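Local coordinates for pyoverdine biosynthesis protein PvcA (Pseudomonas aeruginosa, PDB 3E59), which makes the isonitrile group of paerucumarin on L-tyrosine, taking the isonitrile carbon from C2 of ribulose 5-phosphate, at residues V151-L154 / E155-R158; Y231-I234 / Q235-A239; L182-I185 / R186-L190. All blocks are in the same frame, centred on the assembly; numbering follows the deposited sequence.

Interaction 1: V151-L154 / E155-R158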
# COMPACT_ATOMS: atom_id res chain seq x y z
N VAL A 151 -8.17 11.08 0.79
CA VAL A 151 -8.27 10.03 -0.21
C VAL A 151 -8.30 10.67 -1.60
O VAL A 151 -8.97 11.68 -1.81
CB VAL A 151 -9.52 9.10 -0.01
CG1 VAL A 151 -9.51 7.98 -1.02
CG2 VAL A 151 -9.53 8.50 1.39
N PHE A 152 -7.55 10.09 -2.52
CA PHE A 152 -7.54 10.49 -3.91
C PHE A 152 -7.67 9.23 -4.75
O PHE A 152 -6.79 8.37 -4.73
CB PHE A 152 -6.24 11.23 -4.22
CG PHE A 152 -6.16 11.82 -5.60
CD1 PHE A 152 -6.76 13.06 -5.88
CD2 PHE A 152 -5.47 11.15 -6.62
CE1 PHE A 152 -6.69 13.61 -7.16
CE2 PHE A 152 -5.40 11.70 -7.91
CZ PHE A 152 -6.01 12.92 -8.18
N ASN A 153 -8.79 9.10 -5.47
CA ASN A 153 -9.03 7.95 -6.35
C ASN A 153 -8.76 8.34 -7.80
O ASN A 153 -8.61 9.52 -8.11
CB ASN A 153 -10.47 7.45 -6.20
CG ASN A 153 -10.87 7.24 -4.74
OD1 ASN A 153 -11.73 7.95 -4.20
ND2 ASN A 153 -10.25 6.27 -4.10
N LEU A 154 -8.71 7.35 -8.69
CA LEU A 154 -8.51 7.62 -10.12
C LEU A 154 -9.55 8.60 -10.70
O LEU A 154 -9.23 9.40 -11.59
CB LEU A 154 -8.49 6.32 -10.93
CG LEU A 154 -8.14 6.35 -12.43
CD1 LEU A 154 -6.86 7.13 -12.75
CD2 LEU A 154 -8.08 4.93 -13.00
N GLU A 155 -10.78 8.52 -10.19
CA GLU A 155 -11.89 9.34 -10.70
C GLU A 155 -11.84 10.79 -10.24
O GLU A 155 -12.59 11.63 -10.73
CB GLU A 155 -13.26 8.72 -10.37
CG GLU A 155 -13.45 8.32 -8.92
CD GLU A 155 -13.13 6.85 -8.67
OE1 GLU A 155 -12.13 6.33 -9.22
OE2 GLU A 155 -13.88 6.22 -7.90
N ASP A 156 -10.95 11.08 -9.29
CA ASP A 156 -10.75 12.44 -8.81
C ASP A 156 -9.78 13.24 -9.67
O ASP A 156 -9.61 14.44 -9.47
CB ASP A 156 -10.28 12.43 -7.35
CG ASP A 156 -11.28 11.75 -6.43
OD1 ASP A 156 -12.50 11.89 -6.65
OD2 ASP A 156 -10.84 11.06 -5.48
N VAL A 157 -9.14 12.57 -10.63
CA VAL A 157 -8.22 13.24 -11.56
C VAL A 157 -9.01 14.25 -12.39
O VAL A 157 -9.83 13.88 -13.25
CB VAL A 157 -7.43 12.24 -12.46
CG1 VAL A 157 -6.55 12.99 -13.47
CG2 VAL A 157 -6.59 11.29 -11.61
N ARG A 158 -8.76 15.53 -12.11
CA ARG A 158 -9.47 16.65 -12.74
C ARG A 158 -9.43 16.56 -14.26
O ARG A 158 -10.44 16.81 -14.92
CB ARG A 158 -8.88 17.98 -12.25
CG ARG A 158 -9.72 19.20 -12.54
CD ARG A 158 -9.14 20.43 -11.85
NE ARG A 158 -9.61 21.68 -12.47
CZ ARG A 158 -9.26 22.90 -12.06
NH1 ARG A 158 -8.44 23.06 -11.02
NH2 ARG A 158 -9.73 23.98 -12.68
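The Phe152 ring is met obliquely by two side chains from 155-158. Phe152 CE1 comes within 3.8 Å of Asp156 CB, and Phe152 CZ lies 3.8 Å from Val157 CG2. The ring and the Asp156 carboxylate do not stack; their planes are 59° apart. Outside this turn, Phe248 meets the Phe152 ring edge-to-face.

The chain here leaves strand 149-151, an outermost strand of the parallel sheet, and bends through a type I beta turn from Asn153 to Asp156. The turn is closed by Asp156 N bonding to Asn153 O at 3.0 Å. A further, weak bond at 3.3 Å joins Val157 N to Leu154 O, continuing the 3-10 pattern by one step.

The Asp156 side chain bonds back across the turn. Its CG stands anti to the carbonyl carbon (chi1 -59°), which swings OD2 toward the start of the turn. Asp156 is bonded twice to Asn153: its N donates to Asn153 O, and its OD2 accepts Asn153 N. The Asn153 amide lies alongside the carboxylate and points the same way, but Asn153 OD1 and Asp156 OD2 are both acceptors and do not bond. The Asp156 charge has a second partner, since its OD1 makes a salt bridge to Arg164.

The Glu155 carboxylate folds back beside Asn153 CB, with Glu155 OE1 3.6 Å from that carbon. OE2 bonds to Gln134 and makes a salt bridge to Arg117. Phe152 and Leu154 face helix 219-247, both touching Trp240.

The bond from Asn153 N to Asp156 OD2 is 2.8 Å long and nearly straight at 173°, and it reaches the oxygen on its anti side, out of the carboxylate plane.

Interaction 2: Y231-I234 / Q235-A239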
# COMPACT_ATOMS: atom_id res chain seq x y z
N TYR A 231 3.24 -8.64 -14.53
CA TYR A 231 3.71 -7.55 -15.41
C TYR A 231 2.67 -6.42 -15.56
O TYR A 231 3.01 -5.23 -15.48
CB TYR A 231 4.10 -8.08 -16.79
CG TYR A 231 5.33 -8.96 -16.79
CD1 TYR A 231 6.58 -8.41 -16.48
CD2 TYR A 231 5.26 -10.32 -17.10
CE1 TYR A 231 7.73 -9.19 -16.47
CE2 TYR A 231 6.42 -11.12 -17.10
CZ TYR A 231 7.65 -10.53 -16.78
OH TYR A 231 8.82 -11.24 -16.75
N GLY A 232 1.42 -6.80 -15.80
CA GLY A 232 0.32 -5.84 -15.96
C GLY A 232 0.06 -5.01 -14.71
O GLY A 232 -0.11 -3.79 -14.78
N VAL A 233 0.02 -5.68 -13.56
CA VAL A 233 -0.19 -5.01 -12.27
C VAL A 233 0.90 -3.97 -11.97
O VAL A 233 0.59 -2.84 -11.58
CB VAL A 233 -0.31 -6.05 -11.11
CG1 VAL A 233 -0.39 -5.37 -9.74
CG2 VAL A 233 -1.52 -6.92 -11.32
N ILE A 234 2.16 -4.36 -12.16
CA ILE A 234 3.29 -3.44 -12.03
C ILE A 234 3.14 -2.27 -13.01
O ILE A 234 3.34 -1.10 -12.64
CB ILE A 234 4.64 -4.18 -12.30
CG1 ILE A 234 4.86 -5.35 -11.32
CG2 ILE A 234 5.81 -3.23 -12.27
CD1 ILE A 234 4.79 -4.95 -9.88
N GLN A 235 2.76 -2.57 -14.26
CA GLN A 235 2.55 -1.53 -15.28
C GLN A 235 1.54 -0.50 -14.79
O GLN A 235 1.80 0.70 -14.85
CB GLN A 235 2.07 -2.13 -16.62
CG GLN A 235 1.88 -1.10 -17.74
CD GLN A 235 1.02 -1.62 -18.86
OE1 GLN A 235 -0.04 -2.21 -18.63
NE2 GLN A 235 1.45 -1.38 -20.10
N ARG A 236 0.39 -0.96 -14.30
CA ARG A 236 -0.63 -0.08 -13.73
C ARG A 236 -0.17 0.69 -12.50
O ARG A 236 -0.41 1.90 -12.39
CB ARG A 236 -1.92 -0.84 -13.40
CG ARG A 236 -2.56 -1.55 -14.58
CD ARG A 236 -2.93 -0.60 -15.72
NE ARG A 236 -3.25 -1.37 -16.92
CZ ARG A 236 -4.43 -1.94 -17.16
NH1 ARG A 236 -5.44 -1.81 -16.30
NH2 ARG A 236 -4.59 -2.64 -18.27
N SER A 237 0.48 -0.01 -11.56
CA SER A 237 0.99 0.64 -10.34
C SER A 237 1.99 1.72 -10.68
O SER A 237 1.98 2.79 -10.08
CB SER A 237 1.65 -0.36 -9.40
OG SER A 237 0.75 -1.40 -9.07
N TRP A 238 2.88 1.43 -11.64
CA TRP A 238 3.88 2.41 -12.05
C TRP A 238 3.27 3.58 -12.83
O TRP A 238 3.67 4.72 -12.64
CB TRP A 238 5.03 1.77 -12.83
CG TRP A 238 5.98 0.90 -12.02
CD1 TRP A 238 5.98 0.68 -10.65
CD2 TRP A 238 7.09 0.15 -12.53
NE1 TRP A 238 7.01 -0.16 -10.30
CE2 TRP A 238 7.71 -0.50 -11.43
CE3 TRP A 238 7.63 -0.04 -13.82
CZ2 TRP A 238 8.85 -1.33 -11.59
CZ3 TRP A 238 8.76 -0.87 -13.97
CH2 TRP A 238 9.35 -1.50 -12.85
N ALA A 239 2.32 3.29 -13.72
CA ALA A 239 1.54 4.34 -14.40
C ALA A 239 0.84 5.26 -13.38
O ALA A 239 0.96 6.48 -13.46
CB ALA A 239 0.51 3.73 -15.36
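Ile234 and Trp238, one helical turn apart, make a CH-pi contact. The two side chains run side by side. The CG2 methyl of Ile234 sits 3.5 Å from the centroid of the six-membered ring of Trp238, only 16° off the ring normal. It therefore lies over one face. Trp238 CE2 is the ring atom nearest to Ile234 CG2, at 3.4 Å. The methyl is placed there because CG2 is anti to the backbone N, while CG1 stands beside that N (chi1 -59°).

The backbone bonds are those of a regular alpha helix, part of the long helix 219-247. Gln235 N, Arg236 N, Ser237 N and Trp238 N each bond to the carbonyl oxygen four residues back. Val233 and Ile234 pack on helix 193-210, at Ile202.

One side-chain bond is added to this ladder. Ser237 OG donates to Val233 O at 2.9 Å, with the hydroxyl 42° out of the carbonyl plane. Val233 O also accepts Ser237 N at 2.8 Å, so two donors from one residue grip it.

The hydroxyl proton is thus spent within the helix, although a bound phosphate ion, probably from the crystallisation liquor, lies about 4 Å from the Ser237 side chain.

Interaction 3: L182-I185 / R186-L190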
# COMPACT_ATOMS: atom_id res chain seq x y z
N LEU A 182 4.51 -3.22 -21.96
CA LEU A 182 4.87 -4.39 -21.15
C LEU A 182 6.30 -4.84 -21.37
O LEU A 182 6.98 -5.21 -20.42
CB LEU A 182 3.88 -5.55 -21.36
CG LEU A 182 2.48 -5.35 -20.77
CD1 LEU A 182 1.52 -6.46 -21.21
CD2 LEU A 182 2.52 -5.25 -19.24
N GLU A 183 6.77 -4.77 -22.61
CA GLU A 183 8.17 -5.07 -22.95
C GLU A 183 9.14 -4.20 -22.15
O GLU A 183 10.17 -4.67 -21.67
CB GLU A 183 8.42 -4.89 -24.46
CG GLU A 183 7.53 -5.74 -25.38
CD GLU A 183 6.07 -5.29 -25.40
OE1 GLU A 183 5.80 -4.06 -25.41
OE2 GLU A 183 5.18 -6.17 -25.42
N SER A 184 8.81 -2.93 -21.99
CA SER A 184 9.65 -2.04 -21.20
C SER A 184 9.50 -2.25 -19.68
O SER A 184 10.45 -2.06 -18.93
CB SER A 184 9.43 -0.58 -21.60
OG SER A 184 9.35 0.23 -20.43
N ILE A 185 8.31 -2.62 -19.21
CA ILE A 185 8.13 -2.95 -17.78
C ILE A 185 9.06 -4.11 -17.43
O ILE A 185 9.79 -4.06 -16.44
CB ILE A 185 6.67 -3.31 -17.43
CG1 ILE A 185 5.74 -2.11 -17.68
CG2 ILE A 185 6.54 -3.83 -15.98
CD1 ILE A 185 5.98 -0.91 -16.76
N ARG A 186 9.04 -5.13 -18.28
CA ARG A 186 9.89 -6.30 -18.11
C ARG A 186 11.38 -5.97 -18.10
O ARG A 186 12.12 -6.46 -17.26
CB ARG A 186 9.57 -7.33 -19.20
CG ARG A 186 10.48 -8.56 -19.15
CD ARG A 186 9.97 -9.66 -20.06
NE ARG A 186 11.08 -10.53 -20.46
CZ ARG A 186 11.56 -11.51 -19.71
NH1 ARG A 186 11.01 -11.77 -18.52
NH2 ARG A 186 12.57 -12.23 -20.14
N GLU A 187 11.84 -5.14 -19.05
CA GLU A 187 13.26 -4.75 -19.13
C GLU A 187 13.73 -4.06 -17.84
O GLU A 187 14.83 -4.35 -17.33
CB GLU A 187 13.53 -3.88 -20.38
CG GLU A 187 14.97 -3.35 -20.48
CD GLU A 187 15.36 -2.86 -21.88
OE1 GLU A 187 14.45 -2.60 -22.72
OE2 GLU A 187 16.58 -2.75 -22.14
N THR A 188 12.90 -3.16 -17.31
CA THR A 188 13.14 -2.48 -16.03
C THR A 188 13.21 -3.46 -14.84
O THR A 188 14.14 -3.38 -14.04
CB THR A 188 12.05 -1.39 -15.76
OG1 THR A 188 11.94 -0.54 -16.91
CG2 THR A 188 12.39 -0.54 -14.54
N LEU A 189 12.25 -4.37 -14.73
CA LEU A 189 12.26 -5.37 -13.63
C LEU A 189 13.54 -6.21 -13.65
O LEU A 189 14.13 -6.46 -12.61
CB LEU A 189 11.00 -6.27 -13.65
CG LEU A 189 9.65 -5.57 -13.46
CD1 LEU A 189 8.43 -6.49 -13.78
CD2 LEU A 189 9.53 -4.95 -12.07
N LEU A 190 13.97 -6.60 -14.84
CA LEU A 190 15.17 -7.43 -15.01
C LEU A 190 16.50 -6.67 -14.82
O LEU A 190 17.57 -7.29 -14.81
CB LEU A 190 15.18 -8.13 -16.38
CG LEU A 190 14.13 -9.16 -16.84
CD1 LEU A 190 14.84 -10.38 -17.41
CD2 LEU A 190 13.14 -9.59 -15.77
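The chain from Leu182 onward is a short alpha helix, 182-189, in which Arg186, Glu187, Thr188 and Leu189 each bond through N to the carbonyl oxygen four residues earlier, from Leu182 O to Ile185 O.

Thr188 adds a side-chain bond. Its OG1 stands anti to its own carbonyl carbon (chi1 -51°), and from there it turns back along the helix to donate to Ser184 O at 2.9 Å. Thr188 N bonds to the same Ser184 O at 3.1 Å. The two donors approach from opposite faces of the carbonyl plane, so Ser184 O is held on both.

On the buried side Ile185 and Leu189 lie alongside each other and point the same way. Ile185 CG2 meets Leu189 CD1 at 3.9 Å. Leu189 CG also comes 3.3 Å from Ile185 O, which packs the start of this side chain close to the turn before it.

The Arg186 chain is extended from CG to NE, and its NH1 bonds to Tyr231 OH of helix 219-247. Leu190 CD1 lies 3.8 Å above one face of the Arg186 guanidinium group, nearer its margin than its centre.

Ile185 and Leu189 face inward to helix 219-247, while Leu189 and Leu190 also reach helix 193-210, through Tyr199 and Leu196 respectively.

Interactions 2 and 3 touch, with centres about 10 Å apart. The Trp238 ring that carries the Ile234 methyl also packs against helix 182-189: CE3 is 3.5 Å from Ile185 CD1, and CH2 is 3.5 Å from Leu189 CD2 and 3.6 Å from Thr188 CG2. A probable hydrogen bond of 2.9 Å joins Tyr231 OH to Arg186 NH1. Interaction 1 is apart, its centre about 18 Å from that of interaction 2 and about 27 Å from that of interaction 3. Helix 219-247 links it to them, carrying interaction 2 and, farther along, Trp240 and Leu244, which touch Phe152. The phosphate ion lies beside interaction 2, at Ser237.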